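Local coordinates for protein S-adenosyl-L-methionine-dependent 2-deoxy-scyllo-inosamine dehydrogenase (Bacillus circulans, PDB 4M7S) that catalyses the radical S-adenosyl-L-methionine-dependent two-electron oxidation of 2-deoxy-scyllo-inosamine to amino-dideoxy-scyllo-inosose in butirosin biosynthesis, using two [4Fe-4S] clusters, at residues L181-P186 with M197-E202. Numbering follows the deposited sequence.
Sequences LGNVLP and MGNIGE
The side-chain amide nitrogen of Asn-199 is gripped twice: ND2 donates to the backbone O of Leu-181 at 2.8 Å and to OD1 of Asn-183 at 2.9 Å. Both acceptors lie near the Asn-199 amide plane; the Asn-183 amide is turned 86° against it, and ND2 sits above the Asn-183 carbonyl plane, not on a lone pair. With CG anti to the backbone N (chi1 -176°), Asn-199 reaches across to the turn at Gly-182, while its OD1 accepts from Gly-201 N at 2.7 Å in an Asx turn. Both ends of the amide are thus engaged, fixing its rotation. Around this antiparallel, non-hydrogen-bonded Asn-183/Asn-199 pair run the backbone bonds Ile-200 N to Gly-182 O and Val-184 N to Gly-198 O; beyond them, the backbone N of selenomethionine Met-197 donates to Val-184 O at 2.8 Å. CG2 of Val-184 meets CG2 of Ile-200 at 3.6 Å, and Met-197 CE rests on Pro-186, which directly precedes Cys-187 of the auxiliary [4Fe-4S] cluster in this SPASM-type domain. The short, weakly bonded strand 198-199 forms an edge of the sheet, strand 183-185 separating it from 175-178; helices 205-209 and 212-222 pack on Met-197, and helix 38-50 on Ile-200.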
loop_
_atom_site.group_PDB
_atom_site.type_symbol
_atom_site.label_atom_id
_atom_site.label_comp_id
_atom_site.label_asym_id
_atom_site.label_seq_id
_atom_site.Cartn_x
_atom_site.Cartn_y
_atom_site.Cartn_z
ATOM N N LEU A 181 9.000 -1.798 -9.074
ATOM C CA LEU A 181 9.630 -1.160 -10.221
ATOM C C LEU A 181 9.159 0.287 -10.398
ATOM O O LEU A 181 9.488 0.938 -11.390
ATOM C CB LEU A 181 9.402 -1.982 -11.492
ATOM C CG LEU A 181 10.007 -3.390 -11.476
ATOM C CD1 LEU A 181 9.688 -4.132 -12.762
ATOM C CD2 LEU A 181 11.519 -3.327 -11.253
ATOM N N GLY A 182 8.403 0.788 -9.425
ATOM C CA GLY A 182 8.035 2.200 -9.393
ATOM C C GLY A 182 6.654 2.556 -9.930
ATOM O O GLY A 182 6.236 3.716 -9.880
ATOM N N ASN A 183 5.939 1.573 -10.459
ATOM C CA ASN A 183 4.614 1.841 -11.018
ATOM C C ASN A 183 3.639 2.273 -9.944
ATOM O O ASN A 183 3.639 1.735 -8.833
ATOM C CB ASN A 183 4.069 0.613 -11.738
ATOM C CG ASN A 183 4.814 0.317 -13.013
ATOM O OD1 ASN A 183 5.404 1.213 -13.622
ATOM N ND2 ASN A 183 4.767 -0.937 -13.447
ATOM N N VAL A 184 2.799 3.247 -10.275
ATOM C CA VAL A 184 1.821 3.738 -9.317
ATOM C C VAL A 184 0.440 3.183 -9.675
ATOM O O VAL A 184 -0.021 3.327 -10.810
ATOM C CB VAL A 184 1.799 5.269 -9.298
ATOM C CG1 VAL A 184 0.816 5.784 -8.241
ATOM C CG2 VAL A 184 3.211 5.804 -9.032
ATOM N N LEU A 185 -0.206 2.538 -8.708
ATOM C CA LEU A 185 -1.530 1.948 -8.916
ATOM C C LEU A 185 -2.524 2.668 -7.997
ATOM O O LEU A 185 -2.133 3.211 -6.957
ATOM C CB LEU A 185 -1.507 0.445 -8.601
ATOM C CG LEU A 185 -0.310 -0.362 -9.110
ATOM C CD1 LEU A 185 -0.372 -1.796 -8.586
ATOM C CD2 LEU A 185 -0.221 -0.352 -10.641
ATOM N N PRO A 186 -3.817 2.664 -8.365
ATOM C CA PRO A 186 -4.828 3.389 -7.595
ATOM C C PRO A 186 -5.400 2.563 -6.455
ATOM O O PRO A 186 -6.220 3.083 -5.705
ATOM C CB PRO A 186 -5.927 3.633 -8.636
ATOM C CG PRO A 186 -5.857 2.436 -9.508
ATOM C CD PRO A 186 -4.380 2.100 -9.606
HETATM N N MSE A 197 -0.794 4.216 -13.319
HETATM C CA MSE A 197 -1.072 5.644 -13.454
HETATM C C MSE A 197 0.185 6.405 -13.862
HETATM O O MSE A 197 0.118 7.503 -14.405
HETATM C CB MSE A 197 -1.631 6.183 -12.137
HETATM C CG MSE A 197 -2.922 5.487 -11.718
HETATM SE SE MSE A 197 -4.319 5.893 -12.997
HETATM C CE MSE A 197 -5.853 5.302 -11.930
ATOM N N GLY A 198 1.336 5.801 -13.605
ATOM C CA GLY A 198 2.607 6.359 -14.031
ATOM C C GLY A 198 3.702 5.617 -13.294
ATOM O O GLY A 198 3.452 4.558 -12.725
ATOM N N ASN A 199 4.911 6.169 -13.301
ATOM C CA ASN A 199 6.045 5.534 -12.641
ATOM C C ASN A 199 6.895 6.623 -11.985
ATOM O O ASN A 199 7.260 7.600 -12.638
ATOM C CB ASN A 199 6.861 4.725 -13.666
ATOM C CG ASN A 199 8.001 3.945 -13.025
ATOM O OD1 ASN A 199 8.980 4.537 -12.548
ATOM N ND2 ASN A 199 7.882 2.610 -13.009
ATOM N N ILE A 200 7.186 6.465 -10.696
ATOM C CA ILE A 200 7.893 7.492 -9.931
ATOM C C ILE A 200 9.375 7.605 -10.286
ATOM O O ILE A 200 10.039 8.567 -9.891
ATOM C CB ILE A 200 7.773 7.268 -8.411
ATOM C CG1 ILE A 200 8.383 5.916 -8.031
ATOM C CG2 ILE A 200 6.318 7.370 -7.968
ATOM C CD1 ILE A 200 8.858 5.853 -6.623
ATOM N N GLY A 201 9.891 6.628 -11.027
ATOM C CA GLY A 201 11.232 6.729 -11.570
ATOM C C GLY A 201 11.278 7.694 -12.748
ATOM O O GLY A 201 12.355 8.089 -13.196
ATOM N N GLU A 202 10.108 8.080 -13.257
ATOM C CA GLU A 202 10.055 8.911 -14.461
ATOM C C GLU A 202 9.282 10.208 -14.242
ATOM O O GLU A 202 9.300 11.097 -15.084
ATOM C CB GLU A 202 9.394 8.150 -15.613
ATOM C CG GLU A 202 9.812 6.700 -15.781
ATOM C CD GLU A 202 8.861 5.934 -16.694
ATOM O OE1 GLU A 202 8.089 6.590 -17.429
ATOM O OE2 GLU A 202 8.882 4.684 -16.670
#